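Long-range contact in 3-hydroxyisobutyrate dehydrogenase (Salmonella typhimurium, PDB 3G0O), which probably oxidises L-threonate to 2-oxo-tetronate, with either NAD or NADP as cosubstrate and a preference for NAD: residues H230-D243 with S277-K291. Numbering follows the deposited sequence.
Sequences HVVDGDYTPRSAVD and SNAGYGKEDDSAVIK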
loop_
_atom_site.group_PDB
_atom_site.type_symbol
_atom_site.label_atom_id
_atom_site.label_comp_id
_atom_site.label_asym_id
_atom_site.label_seq_id
_atom_site.Cartn_x
_atom_site.Cartn_y
_atom_site.Cartn_z
ATOM N N HIS A 230 0.533 -15.326 -0.727
ATOM C CA HIS A 230 -0.240 -16.490 -0.313
ATOM C C HIS A 230 -1.132 -16.916 -1.476
ATOM O O HIS A 230 -1.288 -18.108 -1.753
ATOM C CB HIS A 230 -1.114 -16.149 0.902
ATOM C CG HIS A 230 -0.345 -15.661 2.088
ATOM N ND1 HIS A 230 -0.957 -15.120 3.200
ATOM C CD2 HIS A 230 0.987 -15.627 2.339
ATOM C CE1 HIS A 230 -0.036 -14.771 4.081
ATOM N NE2 HIS A 230 1.152 -15.069 3.581
ATOM N N VAL A 231 -1.721 -15.934 -2.153
ATOM C CA VAL A 231 -2.596 -16.207 -3.287
ATOM C C VAL A 231 -1.829 -16.828 -4.444
ATOM O O VAL A 231 -2.287 -17.792 -5.052
ATOM C CB VAL A 231 -3.285 -14.926 -3.794
ATOM C CG1 VAL A 231 -4.032 -15.208 -5.090
ATOM C CG2 VAL A 231 -4.250 -14.405 -2.734
ATOM N N VAL A 232 -0.669 -16.263 -4.755
ATOM C CA VAL A 232 0.145 -16.785 -5.842
ATOM C C VAL A 232 0.524 -18.234 -5.550
ATOM O O VAL A 232 0.528 -19.078 -6.450
ATOM C CB VAL A 232 1.434 -15.956 -6.028
ATOM C CG1 VAL A 232 2.315 -16.596 -7.085
ATOM C CG2 VAL A 232 1.077 -14.528 -6.435
ATOM N N ASP A 233 0.831 -18.522 -4.287
ATOM C CA ASP A 233 1.211 -19.872 -3.890
ATOM C C ASP A 233 0.011 -20.765 -3.595
ATOM O O ASP A 233 0.173 -21.955 -3.329
ATOM C CB ASP A 233 2.128 -19.834 -2.663
ATOM C CG ASP A 233 3.456 -19.156 -2.945
ATOM O OD1 ASP A 233 3.994 -19.342 -4.055
ATOM O OD2 ASP A 233 3.967 -18.449 -2.052
ATOM N N GLY A 234 -1.191 -20.197 -3.648
ATOM C CA GLY A 234 -2.386 -20.982 -3.379
ATOM C C GLY A 234 -2.410 -21.593 -1.988
ATOM O O GLY A 234 -3.002 -22.654 -1.772
ATOM N N ASP A 235 -1.766 -20.925 -1.037
ATOM C CA ASP A 235 -1.721 -21.410 0.334
ATOM C C ASP A 235 -2.542 -20.513 1.262
ATOM O O ASP A 235 -2.084 -19.450 1.685
ATOM C CB ASP A 235 -0.266 -21.489 0.803
ATOM C CG ASP A 235 -0.144 -21.865 2.262
ATOM O OD1 ASP A 235 -1.050 -22.557 2.777
ATOM O OD2 ASP A 235 0.866 -21.477 2.887
ATOM N N TYR A 236 -3.760 -20.948 1.574
ATOM C CA TYR A 236 -4.639 -20.174 2.438
ATOM C C TYR A 236 -4.574 -20.590 3.900
ATOM O O TYR A 236 -5.510 -20.354 4.670
ATOM C CB TYR A 236 -6.074 -20.241 1.903
ATOM C CG TYR A 236 -6.193 -19.568 0.555
ATOM C CD1 TYR A 236 -6.194 -18.175 0.450
ATOM C CD2 TYR A 236 -6.193 -20.319 -0.624
ATOM C CE1 TYR A 236 -6.185 -17.547 -0.790
ATOM C CE2 TYR A 236 -6.180 -19.700 -1.872
ATOM C CZ TYR A 236 -6.171 -18.313 -1.946
ATOM O OH TYR A 236 -6.116 -17.696 -3.173
ATOM N N THR A 237 -3.458 -21.215 4.276
ATOM C CA THR A 237 -3.236 -21.619 5.659
ATOM C C THR A 237 -3.293 -20.295 6.416
ATOM O O THR A 237 -2.632 -19.333 6.036
ATOM C CB THR A 237 -1.840 -22.253 5.839
ATOM O OG1 THR A 237 -1.774 -23.476 5.097
ATOM C CG2 THR A 237 -1.568 -22.543 7.303
ATOM N N PRO A 238 -4.080 -20.228 7.495
ATOM C CA PRO A 238 -4.203 -18.992 8.273
ATOM C C PRO A 238 -2.987 -18.474 9.039
ATOM O O PRO A 238 -2.455 -19.156 9.913
ATOM C CB PRO A 238 -5.371 -19.296 9.209
ATOM C CG PRO A 238 -5.202 -20.769 9.465
ATOM C CD PRO A 238 -4.910 -21.299 8.075
ATOM N N ARG A 239 -2.545 -17.270 8.687
ATOM C CA ARG A 239 -1.457 -16.615 9.399
ATOM C C ARG A 239 -2.259 -15.678 10.290
ATOM O O ARG A 239 -2.050 -15.599 11.498
ATOM C CB ARG A 239 -0.567 -15.795 8.459
ATOM C CG ARG A 239 0.486 -16.587 7.697
ATOM C CD ARG A 239 -0.113 -17.435 6.596
ATOM N NE ARG A 239 0.918 -17.910 5.674
ATOM C CZ ARG A 239 0.667 -18.549 4.536
ATOM N NH1 ARG A 239 -0.586 -18.795 4.177
ATOM N NH2 ARG A 239 1.669 -18.929 3.751
ATOM N N SER A 240 -3.193 -14.978 9.648
ATOM C CA SER A 240 -4.118 -14.058 10.299
ATOM C C SER A 240 -5.437 -14.341 9.571
ATOM O O SER A 240 -5.523 -14.179 8.355
ATOM C CB SER A 240 -3.681 -12.611 10.084
ATOM O OG SER A 240 -4.423 -11.748 10.928
ATOM N N ALA A 241 -6.452 -14.770 10.318
ATOM C CA ALA A 241 -7.739 -15.157 9.740
ATOM C C ALA A 241 -8.686 -14.083 9.214
ATOM O O ALA A 241 -8.646 -12.922 9.624
ATOM C CB ALA A 241 -8.491 -16.032 10.732
ATOM N N VAL A 242 -9.544 -14.511 8.293
ATOM C CA VAL A 242 -10.560 -13.654 7.703
ATOM C C VAL A 242 -11.384 -13.026 8.822
ATOM O O VAL A 242 -11.643 -11.818 8.818
ATOM C CB VAL A 242 -11.502 -14.473 6.779
ATOM C CG1 VAL A 242 -12.828 -13.737 6.565
ATOM C CG2 VAL A 242 -10.818 -14.726 5.450
ATOM N N ASP A 243 -11.786 -13.848 9.787
ATOM C CA ASP A 243 -12.591 -13.368 10.906
ATOM C C ASP A 243 -11.932 -12.258 11.725
ATOM O O ASP A 243 -12.619 -11.529 12.441
ATOM C CB ASP A 243 -12.987 -14.533 11.823
ATOM C CG ASP A 243 -14.093 -15.387 11.226
ATOM O OD1 ASP A 243 -14.813 -14.883 10.334
ATOM O OD2 ASP A 243 -14.254 -16.551 11.653
ATOM N N SER A 277 -16.561 -14.925 5.305
ATOM C CA SER A 277 -16.787 -15.715 6.510
ATOM C C SER A 277 -18.083 -16.529 6.408
ATOM O O SER A 277 -18.100 -17.705 6.752
ATOM C CB SER A 277 -16.818 -14.821 7.752
ATOM O OG SER A 277 -16.967 -15.598 8.933
ATOM N N ASN A 278 -19.165 -15.931 5.920
ATOM C CA ASN A 278 -20.409 -16.696 5.814
ATOM C C ASN A 278 -20.270 -17.802 4.772
ATOM O O ASN A 278 -21.032 -18.771 4.782
ATOM C CB ASN A 278 -21.595 -15.802 5.420
ATOM C CG ASN A 278 -21.804 -14.639 6.372
ATOM O OD1 ASN A 278 -21.311 -14.630 7.506
ATOM N ND2 ASN A 278 -22.551 -13.649 5.910
ATOM N N ALA A 279 -19.325 -17.637 3.847
ATOM C CA ALA A 279 -19.111 -18.641 2.810
ATOM C C ALA A 279 -18.293 -19.808 3.358
ATOM O O ALA A 279 -18.056 -20.796 2.661
ATOM C CB ALA A 279 -18.404 -18.021 1.608
ATOM N N GLY A 280 -17.847 -19.677 4.606
ATOM C CA GLY A 280 -17.078 -20.732 5.239
ATOM C C GLY A 280 -15.570 -20.563 5.268
ATOM O O GLY A 280 -14.861 -21.492 5.654
ATOM N N TYR A 281 -15.067 -19.394 4.885
ATOM C CA TYR A 281 -13.619 -19.171 4.872
ATOM C C TYR A 281 -13.144 -18.359 6.073
ATOM O O TYR A 281 -11.999 -17.907 6.109
ATOM C CB TYR A 281 -13.218 -18.445 3.584
ATOM C CG TYR A 281 -13.786 -19.064 2.328
ATOM C CD1 TYR A 281 -13.528 -20.396 2.002
ATOM C CD2 TYR A 281 -14.589 -18.318 1.465
ATOM C CE1 TYR A 281 -14.056 -20.970 0.848
ATOM C CE2 TYR A 281 -15.124 -18.884 0.311
ATOM C CZ TYR A 281 -14.852 -20.209 0.009
ATOM O OH TYR A 281 -15.373 -20.770 -1.134
ATOM N N GLY A 282 -14.025 -18.189 7.055
ATOM C CA GLY A 282 -13.703 -17.403 8.234
ATOM C C GLY A 282 -12.402 -17.690 8.958
ATOM O O GLY A 282 -11.751 -16.768 9.449
ATOM N N LYS A 283 -12.019 -18.961 9.026
ATOM C CA LYS A 283 -10.802 -19.356 9.720
ATOM C C LYS A 283 -9.592 -19.512 8.807
ATOM O O LYS A 283 -8.500 -19.856 9.257
ATOM C CB LYS A 283 -11.068 -20.648 10.493
ATOM C CG LYS A 283 -12.211 -20.468 11.481
ATOM C CD LYS A 283 -12.797 -21.774 11.955
ATOM C CE LYS A 283 -11.879 -22.502 12.904
ATOM N NZ LYS A 283 -12.613 -23.614 13.601
ATOM N N GLU A 284 -9.794 -19.256 7.522
ATOM C CA GLU A 284 -8.709 -19.338 6.558
ATOM C C GLU A 284 -7.944 -18.016 6.573
ATOM O O GLU A 284 -8.401 -17.040 7.165
ATOM C CB GLU A 284 -9.261 -19.602 5.157
ATOM C CG GLU A 284 -9.727 -21.041 4.937
ATOM C CD GLU A 284 -10.167 -21.300 3.508
ATOM O OE1 GLU A 284 -9.720 -20.563 2.605
ATOM O OE2 GLU A 284 -10.948 -22.251 3.286
ATOM N N ASP A 285 -6.782 -17.991 5.930
ATOM C CA ASP A 285 -5.973 -16.776 5.873
ATOM C C ASP A 285 -6.855 -15.637 5.354
ATOM O O ASP A 285 -7.708 -15.868 4.496
ATOM C CB ASP A 285 -4.791 -16.987 4.929
ATOM C CG ASP A 285 -3.774 -15.875 5.020
ATOM O OD1 ASP A 285 -3.158 -15.723 6.098
ATOM O OD2 ASP A 285 -3.590 -15.155 4.015
ATOM N N ASP A 286 -6.660 -14.416 5.853
ATOM C CA ASP A 286 -7.501 -13.316 5.394
ATOM C C ASP A 286 -7.411 -13.072 3.887
ATOM O O ASP A 286 -8.309 -12.468 3.299
ATOM C CB ASP A 286 -7.231 -12.011 6.179
ATOM C CG ASP A 286 -5.758 -11.684 6.320
ATOM O OD1 ASP A 286 -4.990 -11.922 5.368
ATOM O OD2 ASP A 286 -5.373 -11.161 7.393
ATOM N N SER A 287 -6.349 -13.556 3.248
ATOM C CA SER A 287 -6.234 -13.372 1.812
ATOM C C SER A 287 -7.335 -14.171 1.111
ATOM O O SER A 287 -7.614 -13.952 -0.066
ATOM C CB SER A 287 -4.852 -13.815 1.303
ATOM O OG SER A 287 -4.616 -15.195 1.528
ATOM N N ALA A 288 -7.973 -15.080 1.850
ATOM C CA ALA A 288 -9.048 -15.902 1.292
ATOM C C ALA A 288 -10.279 -15.071 0.943
ATOM O O ALA A 288 -11.239 -15.588 0.364
ATOM C CB ALA A 288 -9.428 -17.020 2.262
ATOM N N VAL A 289 -10.259 -13.789 1.293
ATOM C CA VAL A 289 -11.379 -12.919 0.957
ATOM C C VAL A 289 -11.513 -12.906 -0.573
ATOM O O VAL A 289 -12.584 -12.632 -1.118
ATOM C CB VAL A 289 -11.149 -11.473 1.471
ATOM C CG1 VAL A 289 -9.923 -10.861 0.801
ATOM C CG2 VAL A 289 -12.389 -10.626 1.209
ATOM N N ILE A 290 -10.416 -13.219 -1.261
ATOM C CA ILE A 290 -10.413 -13.251 -2.718
ATOM C C ILE A 290 -11.384 -14.318 -3.244
ATOM O O ILE A 290 -11.849 -14.247 -4.381
ATOM C CB ILE A 290 -8.989 -13.550 -3.268
ATOM C CG1 ILE A 290 -8.944 -13.260 -4.770
ATOM C CG2 ILE A 290 -8.620 -15.013 -3.013
ATOM C CD1 ILE A 290 -7.547 -13.338 -5.376
ATOM N N LYS A 291 -11.703 -15.299 -2.407
ATOM C CA LYS A 291 -12.601 -16.371 -2.817
ATOM C C LYS A 291 -14.053 -15.951 -3.057
ATOM O O LYS A 291 -14.821 -16.700 -3.664
ATOM C CB LYS A 291 -12.539 -17.516 -1.801
ATOM C CG LYS A 291 -11.182 -18.209 -1.783
ATOM C CD LYS A 291 -11.139 -19.371 -0.802
ATOM C CE LYS A 291 -9.797 -20.093 -0.877
ATOM N NZ LYS A 291 -9.728 -21.261 0.046
HETATM O O HOH W 1 -2.568 -13.272 6.796
HETATM O O HOH W 2 -16.146 -18.242 10.967
#
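Asp285 lies buried against the connection from helix 222-232 to helix 242-258, its carboxylate spanning from His230 in the first helix to the backbone N of Arg239. Its CG lies anti to the backbone N (chi1 -169°), which points the carboxylate back at the helix end. There His230 ND1 donates to Asp285 OD2 at 2.8 Å, the acceptor in the ring plane but the donor above the carboxylate plane. Ser287 OG grips the same oxygen through its anti lone pair, and Ser287 N adds an Asx turn. Asp285 OD1 takes Arg239 N at 3.1 Å, while the Arg239 guanidinium covers one His230 face. Asp285 N bonds to Tyr236 O; Asp286 N to Ser240 O and Val242 N to Glu284 O then flank Ala241 and Asp285 as a single beta bridge. All this belongs to the helical C-terminal domain of the 3-hydroxyisobutyrate dehydrogenase family; Ser240 lies beside a bound tartrate, and Arg227 pairs with Asp286. Packing is tight round the buried Val242, whose CG2 sits 3.4 Å from Asp285 O, with Phe273 and Ala276 of helix 264-281 against it. Toward solvent, Lys291 still lies over one Tyr236 face, CE 3.8 Å from the ring centroid, and NZ bridges to Glu284 OE1; the exposed Pro238 rests its ring mainly on Lys283 O. At the far end, Ser277 OG donates to Asp243 OD1 at 2.7 Å, with a water on Asp243 OD2.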